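Local coordinates for transcriptional regulator, Crp/Fnr family (Eubacterium rectale ATCC 33656, PDB 3DV8), which probably regulates transcription as a Crp/Fnr-family dimer, joining a cyclic nucleotide-binding-type sensor domain to a DNA-binding helix-turn-helix domain, at residues E5-L10 with D102-P107; T57-L60 with E66-L69; M75-L80 with A122-E127; F155-T160 with L209-L214; R191-Q194 with L198-L201. All coordinates share one frame; numbering follows the deposited sequence.

The five contacts run the length of the chain. Interactions 1 and 3 lie 11 Å apart between centres, touch each other, and reach the same four-stranded sheet of the cyclic nucleotide-binding domain; their segments alternate along the sequence. Interaction 2 is a hairpin of the second sheet, nested within the loop that interaction 1 closes. Both 2 and 3 border the second subunit, and helix 119-145 passes both. Interactions 4 and 5, also 11 Å apart between centres, belong to the helix-turn-helix domain, with 5 nested inside 4. Interactions 1 and 5 are 41 Å apart between centres, consistent with separate sensing and DNA-binding ends.

Interaction 1: residues E5-L10 with D102-P107; sequences ENYFPL and DLWIIP
Tyr7 and Trp104 form an edge-to-face aromatic pair, the six-membered ring of the indole presenting its edge to the phenol ring. The evidence is a centroid separation of 5.6 Å between the Tyr7 ring and the six-membered ring of Trp104, with planes at 64°. Followed outward from its backbone, Tyr7 first meets the indole at CB, which lies 4.0 Å from Trp104 CZ3. Its next atom, CG, is again 4.0 Å from Trp104 CZ3. The ring atom CD1 then continues the contact, 4.0 Å from Trp104 CH2, so the touching surface is the root of the tyrosine and not its hydroxyl end. Tyr7 CG stands anti to the carbonyl carbon (chi1 -65°), which turns the ring across the far corner of the indole. The second point of contact is apolar: Phe8 CE1 approaches Ile106 CD1 at 4.1 Å, the two side chains reaching toward one another from opposite directions. Phe8 takes a different staggered position, CG anti to the backbone N (chi1 -174°), and Leu10 CB sits above one face of its ring, offset toward the rim. Leu49 of strand 46-50 packs against Tyr7, Phe8 and Trp104 alike. Two alternate residues of strand 101-107 thus receive the N-terminal segment on one face of an antiparallel sheet, as fits the beta-roll of the cyclic nucleotide-binding domain, a member of the cupin clan.

Interaction 2: residues T57-L60 with E66-L69; sequences TYIL and EITL
The Tyr58 ring and the Glu66 carboxylate meet at a slant, their planes 41° apart, with Glu66 CD 3.5 Å from Tyr58 CE2. Arg56 joins both groups, making a cation-pi contact with the ring and a salt bridge to Glu66 OE1. They lie on one face of an antiparallel beta hairpin, strands 55-60 and 66-72, within the cyclic nucleotide-binding domain. Ile59 and Ile67 are a hydrogen-bonded pair flanked by the non-hydrogen-bonded pairs Tyr58-Thr68 and Leu60-Glu66. Both bonds of the central pair are weak, Ile59 N to Ile67 O being 3.3 Å, whereas Leu69 N gives a shorter one of 2.9 Å to Thr57 O.

On the other face Ile59 and Ile67 lie side by side. Ile59 CG1, set between the backbone N and the carbonyl carbon (chi1 61°), there meets Ile67 CG2 at 3.8 Å. This apolar side faces the second subunit, whose Ile140 packs on Ile59 and whose Met144 packs on Ile67. Thr68 OG1, on the Tyr58 face, is held by Arg56 and by His178 of the helix-turn-helix domain. At the outer end, one water donates to Glu66 OE2 at 2.6 Å and also binds Tyr58 OH at 2.9 Å.

Interaction 3: residues M75-L80 with A122-E127; sequences MDMCLL and ANYTNE
Met77, a selenomethionine, lies beside the Tyr124 ring, its selenium at the ring edge and not over a face. SE is 5.2 Å from the ring centroid and 80° off the normal, with Tyr124 CE2 at 3.9 Å, which makes this a Met-aromatic contact. The bend at chi3 (-75°) carries the Met77 methyl round to the hydroxyl end of the phenol, and Pro9 packs on both residues. A second close patch joins Leu79 to Thr125: both leucine methyls come up to Thr125 CG2 from the same side, CD2 at 3.6 Å and CD1 at 3.7 Å, while Thr125 OG1 is engaged by Tyr111 OH. These patches set strand 77-78 and the residues just after it, in the cyclic nucleotide-binding domain, against helix 119-145, which meets its counterpart in the dimer, as in Crp/Fnr regulators. Replacing Tyr124 by an alanine would probably leave the selenium and methyl of Met77 without their aromatic neighbour and open a gap beside Pro9.

The whole contact buries 167 Å², and these two patches account for it. Met77, Leu79 and Thr125 are buried, whereas Tyr124 is partly exposed. On the same helix turn, Asn126 ND2 donates to Ala122 O of the second subunit.

Interaction 4: residues F155-T160 with L209-L214; sequences FLLEET and LDSKRL
Leu157 of helix 148-163 reaches across to Ser211 and Leu214 in the first turn of helix 211-219, with Leu156 adding a more distant touch. Taken in sequence order, segment 209-214 begins with backbone rather than side-chain links: Leu209 and Asp210 are both hydrogen-bonded through the main chain to Leu198. Asp210 is then the N-cap of the helix. Its OD1 accepts from Arg213 N at 2.9 Å with an N-H...O angle of 164°, the donor coming from above the carboxylate plane, 54° out of it. Ser211, the first helical residue, brings its OG to 3.4 Å from Leu157 CD2, a polar atom set against a methyl. Arg213 lies farther round the turn, packing on Leu198. Leu214 faces back and completes the contact: its CB is 4.1 Å from Leu157 CD1, and its backbone C is 3.7 Å from the same methyl. Leu214 CD1 also comes within 4.3 Å of Leu156 CB. The forked end of Leu157 therefore spans the turn, CD2 at Ser211 and CD1 at Leu214; with CG anti to the carbonyl carbon (chi1 -67°), it extends toward that helix. Ile208 and Phe193 both pack on Leu156 and Leu214, in the core of the helix-turn-helix domain. The helices are thus joined across this contact by largely apolar, non-directional packing, while the directional bonding of Asp210 serves the helix start itself.

Interaction 5: residues R191-Q194 with L198-L201; sequences RYFQ and LVKL
Phe193 and Leu198 are tied through the main chain, Leu198 N donating to Phe193 O at 2.8 Å, and this bond marks the turn where helix 183-195 gives way to strand 199-202. Close by, the CA-H of Gln194 points at Val199 O, with CA and O 3.3 Å apart. Among the side chains, Phe193 carries the apolar part. Leu198 CD1 sits over one face of its ring, 4.0 Å from the centroid, a CH-pi contact, while Val199 CG2 packs 3.6 Å from Phe193 CB. Leu214 of helix 211-219 and Leu156 of helix 148-163 also pack on Phe193, so this ring is part of the domain core.

Gln194 works on the more exposed side. Its CG stands anti to the backbone N (chi1 -169°) and the chain runs on extended, bringing OE1 to the edge of the strand. There OE1 accepts from Leu201 N at 3.0 Å; the N-H...O line is nearly straight at 166°, but the donor stands above the amide's carbonyl plane, 66° out of it, not on a lone pair. NE2 lies against Leu201 CD1 at 3.7 Å, and the same methyl meets Arg191 CG at 3.9 Å. With an alanine in place of Gln194, Leu201 N would probably lose its side-chain acceptor, and the Leu201 side chain the amide it packs on.

Helix 183-195 is the second of the helix-turn-helix pair, the probable recognition helix, and strand 199-202 opens the wing. One backbone bond and one side-chain bond, backed by apolar packing, thus link the wing to that helix, which is likely to restrain their relative orientation.

Interaction 1: residues E5-L10 with D102-P107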
# COMPACT_ATOMS: atom_id res chain seq x y z
N GLU A 5 -18.45 -15.29 16.47
CA GLU A 5 -17.97 -16.54 17.14
C GLU A 5 -17.59 -17.65 16.14
O GLU A 5 -16.57 -18.32 16.30
CB GLU A 5 -19.00 -17.01 18.17
CG GLU A 5 -19.10 -16.05 19.40
CD GLU A 5 -20.29 -16.32 20.32
OE1 GLU A 5 -21.40 -16.61 19.82
OE2 GLU A 5 -20.12 -16.20 21.55
N ASN A 6 -18.43 -17.85 15.13
CA ASN A 6 -18.17 -18.78 14.02
C ASN A 6 -17.31 -18.11 12.93
O ASN A 6 -16.46 -18.75 12.31
CB ASN A 6 -19.47 -19.27 13.37
CG ASN A 6 -20.37 -20.03 14.34
OD1 ASN A 6 -20.46 -21.25 14.27
ND2 ASN A 6 -21.03 -19.31 15.24
N TYR A 7 -17.53 -16.80 12.75
CA TYR A 7 -16.92 -15.95 11.71
C TYR A 7 -15.56 -15.31 12.09
O TYR A 7 -14.93 -14.65 11.26
CB TYR A 7 -17.91 -14.80 11.37
CG TYR A 7 -19.24 -15.23 10.74
CD1 TYR A 7 -20.20 -15.98 11.45
CD2 TYR A 7 -19.55 -14.84 9.43
CE1 TYR A 7 -21.41 -16.36 10.86
CE2 TYR A 7 -20.76 -15.21 8.83
CZ TYR A 7 -21.68 -15.96 9.55
OH TYR A 7 -22.86 -16.31 8.94
N PHE A 8 -15.14 -15.51 13.34
CA PHE A 8 -13.91 -14.94 13.90
C PHE A 8 -12.92 -16.11 14.11
O PHE A 8 -13.07 -16.87 15.08
CB PHE A 8 -14.31 -14.24 15.22
CG PHE A 8 -13.20 -13.46 15.88
CD1 PHE A 8 -12.55 -12.42 15.22
CD2 PHE A 8 -12.86 -13.71 17.21
CE1 PHE A 8 -11.54 -11.68 15.85
CE2 PHE A 8 -11.86 -12.98 17.86
CZ PHE A 8 -11.20 -11.95 17.17
N PRO A 9 -11.94 -16.28 13.19
CA PRO A 9 -10.99 -17.42 13.26
C PRO A 9 -9.98 -17.37 14.41
O PRO A 9 -9.43 -18.41 14.79
CB PRO A 9 -10.29 -17.38 11.89
CG PRO A 9 -10.30 -15.97 11.53
CD PRO A 9 -11.58 -15.38 12.07
N LEU A 10 -9.75 -16.18 14.96
CA LEU A 10 -8.88 -15.97 16.13
C LEU A 10 -9.51 -16.51 17.45
O LEU A 10 -8.79 -16.70 18.43
CB LEU A 10 -8.58 -14.47 16.26
CG LEU A 10 -7.64 -13.93 17.33
CD1 LEU A 10 -6.24 -14.54 17.23
CD2 LEU A 10 -7.60 -12.41 17.18
N ASP A 102 -24.70 -6.46 7.92
CA ASP A 102 -24.78 -6.85 9.33
C ASP A 102 -23.35 -7.02 9.83
O ASP A 102 -22.62 -7.89 9.34
CB ASP A 102 -25.55 -8.16 9.50
CG ASP A 102 -27.01 -8.01 9.17
OD1 ASP A 102 -27.64 -7.05 9.65
OD2 ASP A 102 -27.54 -8.89 8.45
N LEU A 103 -22.96 -6.17 10.79
CA LEU A 103 -21.62 -6.15 11.38
C LEU A 103 -21.64 -6.42 12.88
O LEU A 103 -22.65 -6.22 13.55
CB LEU A 103 -20.97 -4.75 11.23
CG LEU A 103 -20.67 -4.08 9.90
CD1 LEU A 103 -21.92 -3.83 9.10
CD2 LEU A 103 -19.99 -2.74 10.18
N TRP A 104 -20.49 -6.88 13.36
CA TRP A 104 -20.17 -6.93 14.78
C TRP A 104 -18.99 -5.97 14.89
O TRP A 104 -18.14 -5.94 13.99
CB TRP A 104 -19.70 -8.30 15.24
CG TRP A 104 -20.76 -9.30 15.38
CD1 TRP A 104 -21.75 -9.31 16.29
CD2 TRP A 104 -20.89 -10.50 14.61
NE1 TRP A 104 -22.53 -10.43 16.14
CE2 TRP A 104 -22.02 -11.18 15.11
CE3 TRP A 104 -20.17 -11.06 13.54
CZ2 TRP A 104 -22.46 -12.41 14.58
CZ3 TRP A 104 -20.61 -12.29 13.01
CH2 TRP A 104 -21.74 -12.94 13.53
N ILE A 105 -18.96 -5.19 15.97
CA ILE A 105 -17.86 -4.27 16.25
C ILE A 105 -17.18 -4.69 17.57
O ILE A 105 -17.86 -4.86 18.58
CB ILE A 105 -18.31 -2.80 16.35
CG1 ILE A 105 -19.23 -2.41 15.18
CG2 ILE A 105 -17.07 -1.88 16.41
CD1 ILE A 105 -19.63 -0.94 15.18
N ILE A 106 -15.87 -4.90 17.53
CA ILE A 106 -15.06 -5.14 18.72
C ILE A 106 -14.49 -3.75 19.00
O ILE A 106 -13.72 -3.26 18.17
CB ILE A 106 -13.90 -6.14 18.47
CG1 ILE A 106 -14.43 -7.50 17.99
CG2 ILE A 106 -13.07 -6.33 19.76
CD1 ILE A 106 -13.32 -8.46 17.61
N PRO A 107 -14.89 -3.09 20.12
CA PRO A 107 -14.34 -1.75 20.45
C PRO A 107 -12.80 -1.68 20.41
O PRO A 107 -12.14 -2.63 20.82
CB PRO A 107 -14.86 -1.50 21.87
CG PRO A 107 -16.14 -2.23 21.91
CD PRO A 107 -15.89 -3.50 21.12

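Interaction 2: residues T57-L60 with E66-L69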
# COMPACT_ATOMS: atom_id res chain seq x y z
N THR A 57 -13.58 0.24 1.17
CA THR A 57 -12.55 1.12 1.70
C THR A 57 -12.00 1.93 0.53
O THR A 57 -11.59 1.36 -0.47
CB THR A 57 -11.43 0.36 2.40
OG1 THR A 57 -12.01 -0.34 3.50
CG2 THR A 57 -10.33 1.31 2.91
N TYR A 58 -12.03 3.25 0.65
CA TYR A 58 -11.56 4.16 -0.39
C TYR A 58 -10.91 5.42 0.18
O TYR A 58 -10.96 5.69 1.40
CB TYR A 58 -12.71 4.52 -1.34
CG TYR A 58 -13.87 5.33 -0.76
CD1 TYR A 58 -14.80 4.76 0.12
CD2 TYR A 58 -14.07 6.66 -1.16
CE1 TYR A 58 -15.89 5.50 0.62
CE2 TYR A 58 -15.15 7.41 -0.66
CZ TYR A 58 -16.06 6.82 0.23
OH TYR A 58 -17.11 7.57 0.71
N ILE A 59 -10.28 6.18 -0.71
CA ILE A 59 -9.64 7.44 -0.36
C ILE A 59 -10.23 8.53 -1.24
O ILE A 59 -10.66 8.27 -2.35
CB ILE A 59 -8.09 7.36 -0.42
CG1 ILE A 59 -7.57 7.01 -1.83
CG2 ILE A 59 -7.60 6.35 0.62
CD1 ILE A 59 -6.05 7.04 -1.94
N LEU A 60 -10.27 9.74 -0.69
CA LEU A 60 -10.82 10.92 -1.33
C LEU A 60 -9.74 11.98 -1.48
O LEU A 60 -9.01 12.25 -0.52
CB LEU A 60 -11.97 11.50 -0.48
CG LEU A 60 -13.40 11.02 -0.71
CD1 LEU A 60 -14.25 11.22 0.53
CD2 LEU A 60 -14.02 11.75 -1.91
N GLU A 66 -12.15 9.99 -6.17
CA GLU A 66 -12.09 8.76 -5.37
C GLU A 66 -11.46 7.59 -6.10
O GLU A 66 -11.55 7.52 -7.32
CB GLU A 66 -13.51 8.33 -4.98
CG GLU A 66 -14.27 9.25 -4.05
CD GLU A 66 -15.72 8.81 -3.78
OE1 GLU A 66 -16.08 7.67 -4.06
OE2 GLU A 66 -16.51 9.62 -3.28
N ILE A 67 -10.86 6.66 -5.35
CA ILE A 67 -10.40 5.35 -5.87
C ILE A 67 -10.57 4.30 -4.75
O ILE A 67 -10.19 4.56 -3.61
CB ILE A 67 -8.94 5.38 -6.46
CG1 ILE A 67 -8.61 4.04 -7.14
CG2 ILE A 67 -7.90 5.71 -5.41
CD1 ILE A 67 -7.27 4.01 -7.89
N THR A 68 -11.17 3.15 -5.08
CA THR A 68 -11.37 2.04 -4.13
C THR A 68 -10.04 1.32 -3.87
O THR A 68 -9.36 0.91 -4.82
CB THR A 68 -12.39 0.99 -4.66
OG1 THR A 68 -13.66 1.62 -4.87
CG2 THR A 68 -12.57 -0.19 -3.69
N LEU A 69 -9.67 1.18 -2.60
CA LEU A 69 -8.48 0.45 -2.21
C LEU A 69 -8.78 -1.05 -2.24
O LEU A 69 -8.04 -1.83 -2.84
CB LEU A 69 -7.98 0.90 -0.84
CG LEU A 69 -7.60 2.38 -0.70
CD1 LEU A 69 -7.03 2.63 0.68
CD2 LEU A 69 -6.60 2.83 -1.76
O HOH W 1 -17.83 9.71 -1.10

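Interaction 3: residues M75-L80 with A122-E127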
# COMPACT_ATOMS: atom_id res chain seq x y z
N MSE A 75 -17.67 -12.52 6.21
CA MSE A 75 -16.53 -13.13 6.96
C MSE A 75 -15.21 -12.37 7.02
O MSE A 75 -14.34 -12.75 7.80
CB MSE A 75 -16.29 -14.60 6.57
CG MSE A 75 -17.42 -15.50 6.96
SE MSE A 75 -17.29 -17.17 6.08
CE MSE A 75 -17.84 -16.58 4.19
N ASP A 76 -15.04 -11.31 6.23
CA ASP A 76 -13.83 -10.47 6.31
C ASP A 76 -13.83 -9.67 7.61
O ASP A 76 -14.86 -9.54 8.28
CB ASP A 76 -13.72 -9.48 5.12
CG ASP A 76 -13.13 -10.11 3.87
OD1 ASP A 76 -12.12 -10.84 3.98
OD2 ASP A 76 -13.61 -9.80 2.76
N MSE A 77 -12.65 -9.16 7.96
CA MSE A 77 -12.48 -8.26 9.10
C MSE A 77 -11.90 -6.95 8.64
O MSE A 77 -10.98 -6.92 7.84
CB MSE A 77 -11.58 -8.86 10.17
CG MSE A 77 -12.32 -9.22 11.44
SE MSE A 77 -11.23 -10.47 12.38
CE MSE A 77 -11.64 -12.08 11.17
N CYS A 78 -12.44 -5.88 9.20
CA CYS A 78 -11.98 -4.53 8.92
C CYS A 78 -11.04 -4.14 10.05
O CYS A 78 -11.45 -4.17 11.21
CB CYS A 78 -13.16 -3.58 8.85
SG CYS A 78 -12.68 -1.93 8.43
N LEU A 79 -9.79 -3.82 9.72
CA LEU A 79 -8.80 -3.36 10.70
C LEU A 79 -8.72 -1.83 10.73
O LEU A 79 -8.65 -1.26 11.82
CB LEU A 79 -7.41 -3.93 10.38
CG LEU A 79 -6.22 -3.55 11.28
CD1 LEU A 79 -6.53 -3.73 12.77
CD2 LEU A 79 -4.99 -4.36 10.91
N LEU A 80 -8.74 -1.20 9.55
CA LEU A 80 -8.55 0.26 9.40
C LEU A 80 -9.66 1.17 9.96
O LEU A 80 -9.47 2.39 10.05
CB LEU A 80 -8.21 0.63 7.94
CG LEU A 80 -7.00 -0.11 7.33
CD1 LEU A 80 -6.79 0.34 5.88
CD2 LEU A 80 -5.71 0.07 8.14
N ALA A 122 -1.64 -10.20 18.42
CA ALA A 122 -0.70 -9.25 17.78
C ALA A 122 -0.28 -9.74 16.38
O ALA A 122 -0.34 -8.97 15.42
CB ALA A 122 0.52 -9.06 18.63
N ASN A 123 0.14 -11.00 16.29
CA ASN A 123 0.50 -11.64 15.02
C ASN A 123 -0.68 -11.79 14.07
O ASN A 123 -0.52 -11.68 12.86
CB ASN A 123 1.18 -13.02 15.22
CG ASN A 123 2.62 -12.91 15.73
OD1 ASN A 123 2.96 -12.02 16.50
ND2 ASN A 123 3.46 -13.84 15.30
N TYR A 124 -1.87 -12.04 14.61
CA TYR A 124 -3.07 -12.12 13.78
C TYR A 124 -3.36 -10.75 13.11
O TYR A 124 -3.72 -10.70 11.93
CB TYR A 124 -4.28 -12.62 14.58
CG TYR A 124 -5.49 -12.77 13.70
CD1 TYR A 124 -5.63 -13.90 12.87
CD2 TYR A 124 -6.47 -11.77 13.64
CE1 TYR A 124 -6.74 -14.04 12.02
CE2 TYR A 124 -7.57 -11.89 12.80
CZ TYR A 124 -7.70 -13.03 11.99
OH TYR A 124 -8.78 -13.15 11.16
N THR A 125 -3.19 -9.66 13.87
CA THR A 125 -3.38 -8.31 13.34
C THR A 125 -2.35 -7.98 12.23
O THR A 125 -2.70 -7.27 11.28
CB THR A 125 -3.38 -7.24 14.46
OG1 THR A 125 -4.32 -7.63 15.47
CG2 THR A 125 -3.77 -5.89 13.93
N ASN A 126 -1.12 -8.50 12.36
CA ASN A 126 -0.07 -8.39 11.31
C ASN A 126 -0.54 -9.03 10.02
O ASN A 126 -0.44 -8.42 8.96
CB ASN A 126 1.25 -9.09 11.70
CG ASN A 126 2.10 -8.26 12.62
OD1 ASN A 126 2.66 -7.26 12.20
ND2 ASN A 126 2.25 -8.69 13.87
N GLU A 127 -1.03 -10.26 10.14
CA GLU A 127 -1.55 -11.02 8.99
C GLU A 127 -2.75 -10.32 8.34
O GLU A 127 -2.91 -10.36 7.12
CB GLU A 127 -1.90 -12.48 9.37
CG GLU A 127 -0.71 -13.34 9.90
CD GLU A 127 0.55 -13.41 9.00
OE1 GLU A 127 0.42 -13.26 7.76
OE2 GLU A 127 1.66 -13.64 9.54

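Interaction 4: residues F155-T160 with L209-L214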
# COMPACT_ATOMS: atom_id res chain seq x y z
N PHE A 155 -13.05 -4.35 -13.92
CA PHE A 155 -14.09 -3.96 -12.98
C PHE A 155 -15.46 -4.55 -13.37
O PHE A 155 -16.18 -5.08 -12.51
CB PHE A 155 -14.19 -2.44 -12.82
CG PHE A 155 -15.35 -2.00 -11.99
CD1 PHE A 155 -15.26 -1.99 -10.61
CD2 PHE A 155 -16.58 -1.68 -12.60
CE1 PHE A 155 -16.36 -1.63 -9.82
CE2 PHE A 155 -17.70 -1.32 -11.83
CZ PHE A 155 -17.58 -1.27 -10.43
N LEU A 156 -15.83 -4.42 -14.65
CA LEU A 156 -17.10 -4.96 -15.15
C LEU A 156 -17.24 -6.47 -14.87
O LEU A 156 -18.31 -6.93 -14.50
CB LEU A 156 -17.32 -4.65 -16.63
CG LEU A 156 -17.47 -3.17 -17.04
CD1 LEU A 156 -17.61 -3.06 -18.57
CD2 LEU A 156 -18.64 -2.47 -16.33
N LEU A 157 -16.13 -7.21 -15.02
CA LEU A 157 -16.08 -8.65 -14.69
C LEU A 157 -16.19 -8.91 -13.17
O LEU A 157 -16.79 -9.91 -12.75
CB LEU A 157 -14.81 -9.30 -15.27
CG LEU A 157 -14.75 -9.37 -16.80
CD1 LEU A 157 -13.35 -9.62 -17.29
CD2 LEU A 157 -15.72 -10.42 -17.35
N GLU A 158 -15.64 -8.02 -12.34
CA GLU A 158 -15.76 -8.15 -10.89
C GLU A 158 -17.20 -7.92 -10.44
O GLU A 158 -17.75 -8.75 -9.72
CB GLU A 158 -14.85 -7.20 -10.12
CG GLU A 158 -14.79 -7.48 -8.58
CD GLU A 158 -14.06 -6.40 -7.78
OE1 GLU A 158 -13.37 -5.53 -8.36
OE2 GLU A 158 -14.17 -6.43 -6.55
N GLU A 159 -17.79 -6.78 -10.84
CA GLU A 159 -19.18 -6.44 -10.44
C GLU A 159 -20.20 -7.48 -10.86
O GLU A 159 -21.10 -7.80 -10.08
CB GLU A 159 -19.64 -5.06 -10.92
CG GLU A 159 -19.30 -3.89 -10.02
CD GLU A 159 -20.14 -3.80 -8.74
OE1 GLU A 159 -20.03 -4.67 -7.86
OE2 GLU A 159 -20.87 -2.80 -8.58
N THR A 160 -20.07 -8.00 -12.09
CA THR A 160 -20.96 -9.05 -12.57
C THR A 160 -20.83 -10.34 -11.73
O THR A 160 -21.84 -11.01 -11.49
CB THR A 160 -20.81 -9.32 -14.10
OG1 THR A 160 -19.44 -9.53 -14.42
CG2 THR A 160 -21.33 -8.14 -14.90
N LEU A 209 -22.23 -7.85 -22.75
CA LEU A 209 -22.60 -8.66 -23.91
C LEU A 209 -21.59 -9.77 -24.17
O LEU A 209 -22.00 -10.90 -24.43
CB LEU A 209 -22.79 -7.79 -25.16
CG LEU A 209 -23.93 -6.76 -25.14
CD1 LEU A 209 -23.89 -5.96 -26.42
CD2 LEU A 209 -25.29 -7.40 -24.96
N ASP A 210 -20.29 -9.47 -24.12
CA ASP A 210 -19.24 -10.47 -24.34
C ASP A 210 -18.27 -10.51 -23.14
O ASP A 210 -17.28 -9.76 -23.07
CB ASP A 210 -18.53 -10.25 -25.68
CG ASP A 210 -17.85 -11.52 -26.21
OD1 ASP A 210 -17.29 -12.32 -25.43
OD2 ASP A 210 -17.89 -11.72 -27.44
N SER A 211 -18.59 -11.40 -22.21
CA SER A 211 -17.80 -11.64 -21.01
C SER A 211 -16.44 -12.31 -21.33
O SER A 211 -15.45 -12.03 -20.65
CB SER A 211 -18.60 -12.49 -20.02
OG SER A 211 -17.94 -12.52 -18.77
N LYS A 212 -16.41 -13.17 -22.35
CA LYS A 212 -15.17 -13.82 -22.82
C LYS A 212 -14.19 -12.78 -23.37
O LYS A 212 -13.02 -12.78 -22.99
CB LYS A 212 -15.47 -14.90 -23.87
N ARG A 213 -14.67 -11.87 -24.23
CA ARG A 213 -13.83 -10.78 -24.79
C ARG A 213 -13.37 -9.73 -23.78
O ARG A 213 -12.27 -9.20 -23.92
CB ARG A 213 -14.50 -10.07 -25.96
CG ARG A 213 -14.50 -10.85 -27.25
CD ARG A 213 -15.30 -10.11 -28.30
NE ARG A 213 -14.71 -8.82 -28.67
CZ ARG A 213 -15.29 -7.92 -29.47
NH1 ARG A 213 -16.49 -8.14 -30.02
NH2 ARG A 213 -14.65 -6.78 -29.73
N LEU A 214 -14.23 -9.39 -22.81
CA LEU A 214 -13.82 -8.46 -21.73
C LEU A 214 -12.68 -9.06 -20.91
O LEU A 214 -11.77 -8.34 -20.51
CB LEU A 214 -14.98 -8.10 -20.78
CG LEU A 214 -16.02 -7.09 -21.25
CD1 LEU A 214 -17.11 -7.00 -20.21
CD2 LEU A 214 -15.41 -5.71 -21.49

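Interaction 5: residues R191-Q194 with L198-L201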
# COMPACT_ATOMS: atom_id res chain seq x y z
N ARG A 191 -18.78 3.76 -24.15
CA ARG A 191 -19.27 3.94 -25.54
C ARG A 191 -18.36 3.29 -26.59
O ARG A 191 -18.85 2.80 -27.61
CB ARG A 191 -19.53 5.41 -25.83
CG ARG A 191 -20.74 5.93 -25.07
CD ARG A 191 -20.86 7.42 -25.18
NE ARG A 191 -22.12 7.92 -24.64
CZ ARG A 191 -22.46 9.21 -24.54
NH1 ARG A 191 -21.63 10.18 -24.96
NH2 ARG A 191 -23.65 9.53 -24.02
N TYR A 192 -17.05 3.29 -26.33
CA TYR A 192 -16.07 2.55 -27.15
C TYR A 192 -16.33 1.03 -27.03
O TYR A 192 -16.26 0.31 -28.02
CB TYR A 192 -14.62 2.92 -26.75
CG TYR A 192 -13.56 1.96 -27.25
CD1 TYR A 192 -13.26 1.84 -28.61
CD2 TYR A 192 -12.85 1.15 -26.35
CE1 TYR A 192 -12.27 0.93 -29.07
CE2 TYR A 192 -11.87 0.25 -26.79
CZ TYR A 192 -11.59 0.14 -28.14
OH TYR A 192 -10.63 -0.74 -28.55
N PHE A 193 -16.61 0.57 -25.80
CA PHE A 193 -16.97 -0.83 -25.50
C PHE A 193 -18.27 -1.22 -26.21
O PHE A 193 -18.37 -2.34 -26.75
CB PHE A 193 -17.10 -1.05 -23.98
CG PHE A 193 -15.78 -1.26 -23.24
CD1 PHE A 193 -14.57 -0.68 -23.67
CD2 PHE A 193 -15.78 -1.97 -22.03
CE1 PHE A 193 -13.38 -0.88 -22.95
CE2 PHE A 193 -14.60 -2.17 -21.30
CZ PHE A 193 -13.40 -1.62 -21.76
N GLN A 194 -19.26 -0.31 -26.21
CA GLN A 194 -20.55 -0.54 -26.91
C GLN A 194 -20.37 -0.62 -28.42
O GLN A 194 -20.97 -1.48 -29.07
CB GLN A 194 -21.61 0.51 -26.55
CG GLN A 194 -23.04 0.14 -27.05
CD GLN A 194 -24.12 1.12 -26.65
OE1 GLN A 194 -25.24 0.72 -26.35
NE2 GLN A 194 -23.81 2.40 -26.65
N LEU A 198 -18.83 -5.13 -26.70
CA LEU A 198 -18.52 -5.73 -25.39
C LEU A 198 -19.65 -5.55 -24.38
O LEU A 198 -19.89 -6.43 -23.54
CB LEU A 198 -17.23 -5.13 -24.83
CG LEU A 198 -15.97 -5.27 -25.70
CD1 LEU A 198 -14.79 -4.59 -25.00
CD2 LEU A 198 -15.64 -6.73 -26.01
N VAL A 199 -20.32 -4.39 -24.44
CA VAL A 199 -21.43 -4.04 -23.54
C VAL A 199 -22.56 -3.36 -24.30
O VAL A 199 -22.38 -2.92 -25.43
CB VAL A 199 -20.97 -3.07 -22.42
CG1 VAL A 199 -19.85 -3.68 -21.60
CG2 VAL A 199 -20.51 -1.72 -23.00
N LYS A 200 -23.73 -3.30 -23.65
CA LYS A 200 -24.90 -2.55 -24.14
C LYS A 200 -25.20 -1.49 -23.07
O LYS A 200 -25.23 -1.80 -21.87
CB LYS A 200 -26.10 -3.46 -24.34
CG LYS A 200 -27.31 -2.75 -24.94
CD LYS A 200 -28.50 -3.67 -25.18
CE LYS A 200 -29.08 -4.22 -23.88
NZ LYS A 200 -30.35 -4.97 -24.09
N LEU A 201 -25.41 -0.25 -23.52
CA LEU A 201 -25.71 0.88 -22.63
C LEU A 201 -27.16 1.29 -22.82
O LEU A 201 -27.60 1.44 -23.96
CB LEU A 201 -24.78 2.06 -22.91
CG LEU A 201 -23.28 1.78 -22.77
CD1 LEU A 201 -22.49 2.98 -23.26
CD2 LEU A 201 -22.93 1.42 -21.33